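Protocadherin gamma-B3 (Homo sapiens, PDB 5K8R) probably mediates calcium-dependent adhesion between cells and may help establish and maintain specific neuronal connections in the brain. Local coordinates at residues I3-P8 against G18-D23; L180-V185 against C194-R199; Q355-F360 against N389-A394. All coordinates share one frame; numbering follows the deposited sequence.

Contact 1: residues I3-P8 against G18-D23; sequences IRYAIP and GNLAKD
I3 reaches D23 and L20 through its two branches: CD1 lies 3.6 Å from CB of D23, while CG2 touches L20 CD2 at 4.0 Å. CG1 of I3 also sits above one face of the Y5 ring, toward its rim. Two residues on, Y5 carries the main contact. With CG anti to the carbonyl carbon (chi1 -60°), its ring reaches across to the junction of strand 16-19 and helix 20-23. G18 meets the ring at CE1, with its CA 3.9 Å away; a beta carbon there would come far too near CE1, consistent with a glycine at this position. On the other ring margin, in the ring plane, L20 CD2 approaches Y5 CE2 at 3.8 Å. The phenol then donates to the helix: Y5 OH lies 2.7 Å from D23 OD2, on the lone pair directed away from the other carboxylate oxygen, and the ring and carboxylate planes stand 37° apart. D23 N bonds to N19 O within the helical turn, tying the carboxylate-bearing residue to its start. A phenol donating to OD2 is compatible with a charged D23, and the bond, with I3 and L20 packed beside it, probably helps hold the ring's hydroxyl end in place.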
# COMPACT_ATOMS: atom_id res chain seq x y z
N ILE A 3 17.64 32.97 -58.73
CA ILE A 3 16.86 31.82 -59.18
C ILE A 3 16.78 30.75 -58.09
O ILE A 3 17.73 30.56 -57.32
CB ILE A 3 17.47 31.20 -60.45
CG1 ILE A 3 16.64 29.99 -60.90
CG2 ILE A 3 18.91 30.79 -60.22
CD1 ILE A 3 16.69 29.73 -62.39
N ARG A 4 15.65 30.05 -58.04
CA ARG A 4 15.45 29.00 -57.05
C ARG A 4 14.82 27.73 -57.62
O ARG A 4 13.64 27.71 -57.99
CB ARG A 4 14.60 29.52 -55.89
CG ARG A 4 14.17 28.45 -54.90
CD ARG A 4 12.72 28.64 -54.48
NE ARG A 4 11.82 27.78 -55.24
CZ ARG A 4 10.53 27.63 -54.97
NH1 ARG A 4 9.98 28.29 -53.95
NH2 ARG A 4 9.78 26.84 -55.72
N TYR A 5 15.61 26.66 -57.67
CA TYR A 5 15.16 25.37 -58.16
C TYR A 5 14.52 24.59 -57.00
O TYR A 5 14.50 25.04 -55.86
CB TYR A 5 16.32 24.59 -58.78
CG TYR A 5 16.98 25.29 -59.94
CD1 TYR A 5 16.41 25.25 -61.21
CD2 TYR A 5 18.16 25.99 -59.78
CE1 TYR A 5 17.01 25.89 -62.28
CE2 TYR A 5 18.77 26.63 -60.85
CZ TYR A 5 18.18 26.58 -62.10
OH TYR A 5 18.78 27.22 -63.16
N ALA A 6 13.99 23.42 -57.32
CA ALA A 6 13.35 22.57 -56.31
C ALA A 6 13.50 21.12 -56.73
O ALA A 6 12.95 20.71 -57.75
CB ALA A 6 11.87 22.94 -56.13
N ILE A 7 14.24 20.35 -55.94
CA ILE A 7 14.52 18.95 -56.28
C ILE A 7 14.25 18.07 -55.07
O ILE A 7 14.42 18.51 -53.93
CB ILE A 7 15.96 18.77 -56.78
CG1 ILE A 7 16.95 19.30 -55.74
CG2 ILE A 7 16.16 19.47 -58.12
CD1 ILE A 7 18.41 19.06 -56.10
N PRO A 8 13.82 16.82 -55.26
CA PRO A 8 13.70 15.91 -54.13
C PRO A 8 15.07 15.51 -53.60
O PRO A 8 16.09 15.60 -54.30
CB PRO A 8 12.96 14.70 -54.72
CG PRO A 8 13.31 14.74 -56.17
CD PRO A 8 13.39 16.20 -56.53
N GLY A 18 19.38 21.82 -62.85
CA GLY A 18 18.83 22.82 -63.74
C GLY A 18 19.82 23.22 -64.81
O GLY A 18 20.94 22.72 -64.88
N ASN A 19 19.37 24.15 -65.66
CA ASN A 19 20.19 24.74 -66.71
C ASN A 19 20.55 26.15 -66.27
O ASN A 19 19.94 27.13 -66.70
CB ASN A 19 19.46 24.72 -68.06
CG ASN A 19 18.89 23.35 -68.41
OD1 ASN A 19 19.63 22.45 -68.81
ND2 ASN A 19 17.58 23.20 -68.28
N LEU A 20 21.56 26.25 -65.40
CA LEU A 20 21.90 27.54 -64.81
C LEU A 20 22.30 28.56 -65.87
O LEU A 20 21.91 29.73 -65.79
CB LEU A 20 23.03 27.37 -63.79
CG LEU A 20 22.60 27.36 -62.32
CD1 LEU A 20 23.82 27.25 -61.42
CD2 LEU A 20 21.80 28.61 -62.00
N ALA A 21 23.07 28.14 -66.87
CA ALA A 21 23.50 29.06 -67.91
C ALA A 21 22.31 29.59 -68.70
O ALA A 21 22.17 30.80 -68.89
CB ALA A 21 24.51 28.38 -68.83
N LYS A 22 21.44 28.69 -69.16
CA LYS A 22 20.27 29.11 -69.92
C LYS A 22 19.35 29.99 -69.09
O LYS A 22 18.82 30.99 -69.58
CB LYS A 22 19.52 27.89 -70.44
CG LYS A 22 18.17 28.22 -71.06
CD LYS A 22 17.30 26.98 -71.21
CE LYS A 22 15.90 27.35 -71.67
NZ LYS A 22 15.01 26.16 -71.75
N ASP A 23 19.15 29.63 -67.82
CA ASP A 23 18.20 30.34 -66.98
C ASP A 23 18.70 31.71 -66.54
O ASP A 23 17.88 32.57 -66.19
CB ASP A 23 17.84 29.50 -65.76
CG ASP A 23 17.13 28.21 -66.12
OD1 ASP A 23 16.51 28.16 -67.21
OD2 ASP A 23 17.19 27.25 -65.33

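Contact 2: residues L180-V185 against C194-R199; sequences LVLTAV and CTTQIR
L182 and T196 form the central pair of two antiparallel strands, joined by two backbone bonds. L182 N reaches T196 O at 2.9 Å with the N-H nearly straight (169°), and T196 N returns to L182 O at 3.0 Å in the carbonyl plane. Their side chains run alongside each other in the same direction, the CB of L182 being 3.7 Å from T196 CG2. The same two-bond pattern joins L180 with I198, where the donor I198 N stands 36° above the plane of the L180 carbonyl. At A184 and C194, the A184 N to C194 O bond is 2.9 Å long, the return bond being bent and less certain. Between these pairs lie the non-hydrogen-bonded ones, V181 with Q197 and T183 with T195. In the latter, T195 CG2, anti to its own carbonyl carbon, swings across to lie 3.3 Å from T183 OG1.

Side chains alternate accordingly. L180, L182, A184, C194, T196 and I198 share one face, where L182 CD2 and I198 CD1 meet at 4.2 Å; V181, T183, T195 and Q197 line the other. Outside the pair, the first face is backed by F148 under L180, L150 under L182, and F103 beside C194 and T196. The T196 hydroxyl is hydrogen-bonded to the backbone carbonyls of N106 and Q105, and R199 makes a salt bridge with E109. Backbone bonds of V181 to S143 and of Q197 to T108 extend the sheet on both flanks. This antiparallel hairpin, with strand 107-113 running parallel to strand 193-203, is the F-G pair in the Greek-key beta sandwich of a cadherin repeat, here the second.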
# COMPACT_ATOMS: atom_id res chain seq x y z
N LEU A 180 -0.07 -6.01 -25.02
CA LEU A 180 -0.66 -5.21 -26.08
C LEU A 180 0.38 -4.91 -27.16
O LEU A 180 1.59 -4.92 -26.91
CB LEU A 180 -1.23 -3.90 -25.53
CG LEU A 180 -2.08 -4.02 -24.26
CD1 LEU A 180 -2.56 -2.65 -23.81
CD2 LEU A 180 -3.26 -4.95 -24.49
N VAL A 181 -0.11 -4.62 -28.36
CA VAL A 181 0.73 -4.30 -29.51
C VAL A 181 0.28 -2.95 -30.06
O VAL A 181 -0.91 -2.74 -30.31
CB VAL A 181 0.66 -5.39 -30.59
CG1 VAL A 181 1.58 -5.04 -31.75
CG2 VAL A 181 1.03 -6.75 -30.01
N LEU A 182 1.23 -2.06 -30.28
CA LEU A 182 0.98 -0.75 -30.81
C LEU A 182 1.73 -0.56 -32.10
O LEU A 182 2.88 -0.85 -32.18
CB LEU A 182 1.43 0.28 -29.80
CG LEU A 182 1.38 1.76 -30.05
CD1 LEU A 182 -0.04 2.20 -30.23
CD2 LEU A 182 2.04 2.57 -28.98
N THR A 183 1.06 -0.05 -33.10
CA THR A 183 1.66 0.16 -34.41
C THR A 183 1.51 1.62 -34.81
O THR A 183 0.46 2.24 -34.59
CB THR A 183 1.01 -0.75 -35.47
OG1 THR A 183 1.11 -2.11 -35.05
CG2 THR A 183 1.71 -0.59 -36.82
N ALA A 184 2.57 2.18 -35.40
CA ALA A 184 2.57 3.55 -35.91
C ALA A 184 2.87 3.51 -37.40
O ALA A 184 3.90 2.97 -37.82
CB ALA A 184 3.60 4.41 -35.17
N VAL A 185 1.97 4.09 -38.20
CA VAL A 185 2.10 4.15 -39.65
C VAL A 185 2.10 5.61 -40.07
O VAL A 185 1.17 6.35 -39.74
CB VAL A 185 0.97 3.38 -40.36
CG1 VAL A 185 1.28 3.24 -41.85
CG2 VAL A 185 0.75 2.03 -39.72
N CYS A 194 6.01 0.95 -37.71
CA CYS A 194 6.82 0.27 -36.71
C CYS A 194 5.91 -0.18 -35.58
O CYS A 194 4.81 0.34 -35.39
CB CYS A 194 7.94 1.16 -36.18
SG CYS A 194 7.37 2.54 -35.18
N THR A 195 6.38 -1.17 -34.82
CA THR A 195 5.59 -1.76 -33.75
C THR A 195 6.36 -1.75 -32.44
O THR A 195 7.59 -1.83 -32.42
CB THR A 195 5.18 -3.21 -34.09
OG1 THR A 195 6.35 -3.97 -34.41
CG2 THR A 195 4.22 -3.23 -35.26
N THR A 196 5.62 -1.63 -31.35
CA THR A 196 6.15 -1.74 -30.00
C THR A 196 5.17 -2.54 -29.16
O THR A 196 3.97 -2.54 -29.42
CB THR A 196 6.41 -0.36 -29.37
OG1 THR A 196 6.97 -0.53 -28.06
CG2 THR A 196 5.12 0.43 -29.27
N GLN A 197 5.70 -3.23 -28.16
CA GLN A 197 4.89 -4.07 -27.28
C GLN A 197 4.77 -3.42 -25.91
O GLN A 197 5.74 -2.88 -25.38
CB GLN A 197 5.49 -5.47 -27.15
CG GLN A 197 5.44 -6.27 -28.45
CD GLN A 197 6.05 -7.65 -28.30
OE1 GLN A 197 6.73 -7.94 -27.32
NE2 GLN A 197 5.80 -8.52 -29.28
N ILE A 198 3.56 -3.47 -25.35
CA ILE A 198 3.26 -2.86 -24.06
C ILE A 198 2.83 -3.97 -23.11
O ILE A 198 1.77 -4.58 -23.31
CB ILE A 198 2.18 -1.78 -24.17
CG1 ILE A 198 2.58 -0.72 -25.19
CG2 ILE A 198 1.93 -1.14 -22.81
CD1 ILE A 198 1.49 0.29 -25.47
N ARG A 199 3.65 -4.24 -22.10
CA ARG A 199 3.32 -5.23 -21.07
C ARG A 199 2.70 -4.49 -19.89
O ARG A 199 3.41 -3.92 -19.06
CB ARG A 199 4.55 -6.02 -20.65
CG ARG A 199 4.30 -6.97 -19.49
CD ARG A 199 5.42 -7.98 -19.30
NE ARG A 199 6.73 -7.35 -19.13
CZ ARG A 199 7.67 -7.33 -20.07
NH1 ARG A 199 7.45 -7.90 -21.25
NH2 ARG A 199 8.83 -6.73 -19.83

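Contact 3: residues Q355-F360 against N389-A394; sequences QLKGNF and NVTITA
Q355 pairs with T393 where strands 352-357 and 387-396, the C and F strands of the fourth cadherin beta sandwich, run antiparallel. The backbone bonds are regular at this end: Q355 N to T393 O and T393 N to Q355 O are each 2.9 Å and nearly straight. Two residues further along, K357 N to T391 O is longer, 3.3 Å, and the pairing there is loose. Apolar contacts centre on L356, whose CD1 packs 3.6 Å from I392 CD1 and also meets V390 CG1; I364 and L374 of the facing sheet pack against the same cluster. On the other face, K357 lies alongside T391, CE being 3.7 Å from CG2, while the T391 hydroxyl turns to T407. The aromatic contact comes from beyond the strand. With CG anti to its carbonyl carbon (chi1 -54°), F360 sets one ring face over V390 CA and brings CZ within 3.1 Å of N389 O. An alanine at F360 is likely to leave V390 CA and the N389 carbonyl uncovered on this side, opening a gap beside the strand. T393 also bonds through its side chain: OG1 gives Q355 O a second donor at 3.1 Å, 64° out of the carbonyl plane.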
# COMPACT_ATOMS: atom_id res chain seq x y z
N GLN A 355 -18.16 -49.18 51.19
CA GLN A 355 -18.17 -50.48 51.83
C GLN A 355 -17.34 -50.44 53.11
O GLN A 355 -16.56 -49.51 53.36
CB GLN A 355 -17.66 -51.57 50.89
CG GLN A 355 -16.38 -51.21 50.15
CD GLN A 355 -16.04 -52.22 49.06
OE1 GLN A 355 -16.85 -53.09 48.73
NE2 GLN A 355 -14.84 -52.10 48.50
N LEU A 356 -17.54 -51.47 53.93
CA LEU A 356 -16.94 -51.59 55.25
C LEU A 356 -15.88 -52.69 55.22
O LEU A 356 -16.18 -53.83 54.87
CB LEU A 356 -18.01 -51.90 56.30
CG LEU A 356 -17.62 -51.88 57.78
CD1 LEU A 356 -16.40 -51.01 58.00
CD2 LEU A 356 -18.79 -51.41 58.62
N LYS A 357 -14.65 -52.33 55.59
CA LYS A 357 -13.52 -53.26 55.58
C LYS A 357 -13.28 -53.76 57.00
O LYS A 357 -12.85 -52.99 57.87
CB LYS A 357 -12.27 -52.58 55.02
CG LYS A 357 -11.06 -53.49 54.93
CD LYS A 357 -9.80 -52.72 54.57
CE LYS A 357 -9.42 -51.74 55.67
NZ LYS A 357 -8.17 -50.99 55.35
N GLY A 358 -13.53 -55.03 57.21
CA GLY A 358 -13.31 -55.63 58.50
C GLY A 358 -14.46 -56.48 58.92
O GLY A 358 -15.47 -56.54 58.26
N ASN A 359 -14.30 -57.16 60.03
CA ASN A 359 -15.35 -58.01 60.54
C ASN A 359 -15.74 -57.48 61.90
O ASN A 359 -15.35 -57.97 62.92
CB ASN A 359 -14.92 -59.47 60.59
CG ASN A 359 -14.74 -60.08 59.21
OD1 ASN A 359 -15.69 -60.33 58.48
ND2 ASN A 359 -13.50 -60.35 58.86
N PHE A 360 -16.51 -56.42 61.86
CA PHE A 360 -17.02 -55.70 63.02
C PHE A 360 -18.47 -56.07 63.29
O PHE A 360 -19.17 -56.57 62.41
CB PHE A 360 -16.91 -54.19 62.79
CG PHE A 360 -15.53 -53.72 62.41
CD1 PHE A 360 -14.52 -53.69 63.35
CD2 PHE A 360 -15.26 -53.31 61.12
CE1 PHE A 360 -13.25 -53.26 63.01
CE2 PHE A 360 -13.99 -52.88 60.77
CZ PHE A 360 -12.99 -52.86 61.72
N ASN A 389 -11.99 -49.81 65.81
CA ASN A 389 -11.42 -48.95 64.78
C ASN A 389 -12.09 -49.32 63.46
O ASN A 389 -11.64 -50.22 62.74
CB ASN A 389 -9.90 -49.11 64.72
CG ASN A 389 -9.22 -48.54 65.95
OD1 ASN A 389 -9.57 -47.46 66.43
ND2 ASN A 389 -8.24 -49.27 66.47
N VAL A 390 -13.17 -48.62 63.14
CA VAL A 390 -13.98 -48.92 61.96
C VAL A 390 -13.42 -48.15 60.77
O VAL A 390 -13.35 -46.92 60.79
CB VAL A 390 -15.45 -48.57 62.20
CG1 VAL A 390 -16.26 -48.76 60.93
CG2 VAL A 390 -16.02 -49.42 63.33
N THR A 391 -13.03 -48.88 59.73
CA THR A 391 -12.48 -48.29 58.51
C THR A 391 -13.53 -48.36 57.41
O THR A 391 -13.98 -49.45 57.04
CB THR A 391 -11.20 -49.01 58.07
OG1 THR A 391 -10.18 -48.83 59.06
CG2 THR A 391 -10.71 -48.47 56.74
N ILE A 392 -13.91 -47.20 56.88
CA ILE A 392 -14.86 -47.10 55.79
C ILE A 392 -14.09 -46.79 54.51
O ILE A 392 -13.22 -45.91 54.50
CB ILE A 392 -15.92 -46.01 56.07
CG1 ILE A 392 -16.63 -46.29 57.39
CG2 ILE A 392 -16.92 -45.94 54.93
CD1 ILE A 392 -17.38 -47.60 57.42
N THR A 393 -14.41 -47.51 53.44
CA THR A 393 -13.74 -47.33 52.16
C THR A 393 -14.75 -46.90 51.10
O THR A 393 -15.90 -47.36 51.10
CB THR A 393 -13.03 -48.61 51.71
OG1 THR A 393 -13.97 -49.68 51.63
CG2 THR A 393 -11.93 -48.98 52.69
N ALA A 394 -14.31 -46.03 50.19
CA ALA A 394 -15.13 -45.56 49.09
C ALA A 394 -14.34 -45.66 47.80
O ALA A 394 -13.17 -45.26 47.75
CB ALA A 394 -15.60 -44.12 49.31

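In the fold
Contacts 1, 2 and 3 follow one another along the chain, each within its own cadherin repeat: the first, second and fourth. Centre to centre, contact 1 lies 44 Å from contact 2 and contact 2 lies 102 Å from contact 3; contacts 1 and 3 are 145 Å apart, on opposite sides of the chain's centre. None touches another, and no sheet is shared. Contact 1 joins the first strand of its repeat to the facing sheet's edge and a short helix, whereas contacts 2 and 3 pair neighbouring strands within four-stranded mixed sheets of the same order. Calcium sites formed by residues of successive repeats lie between them, consistent with a rigidly extended rod suited to adhesion.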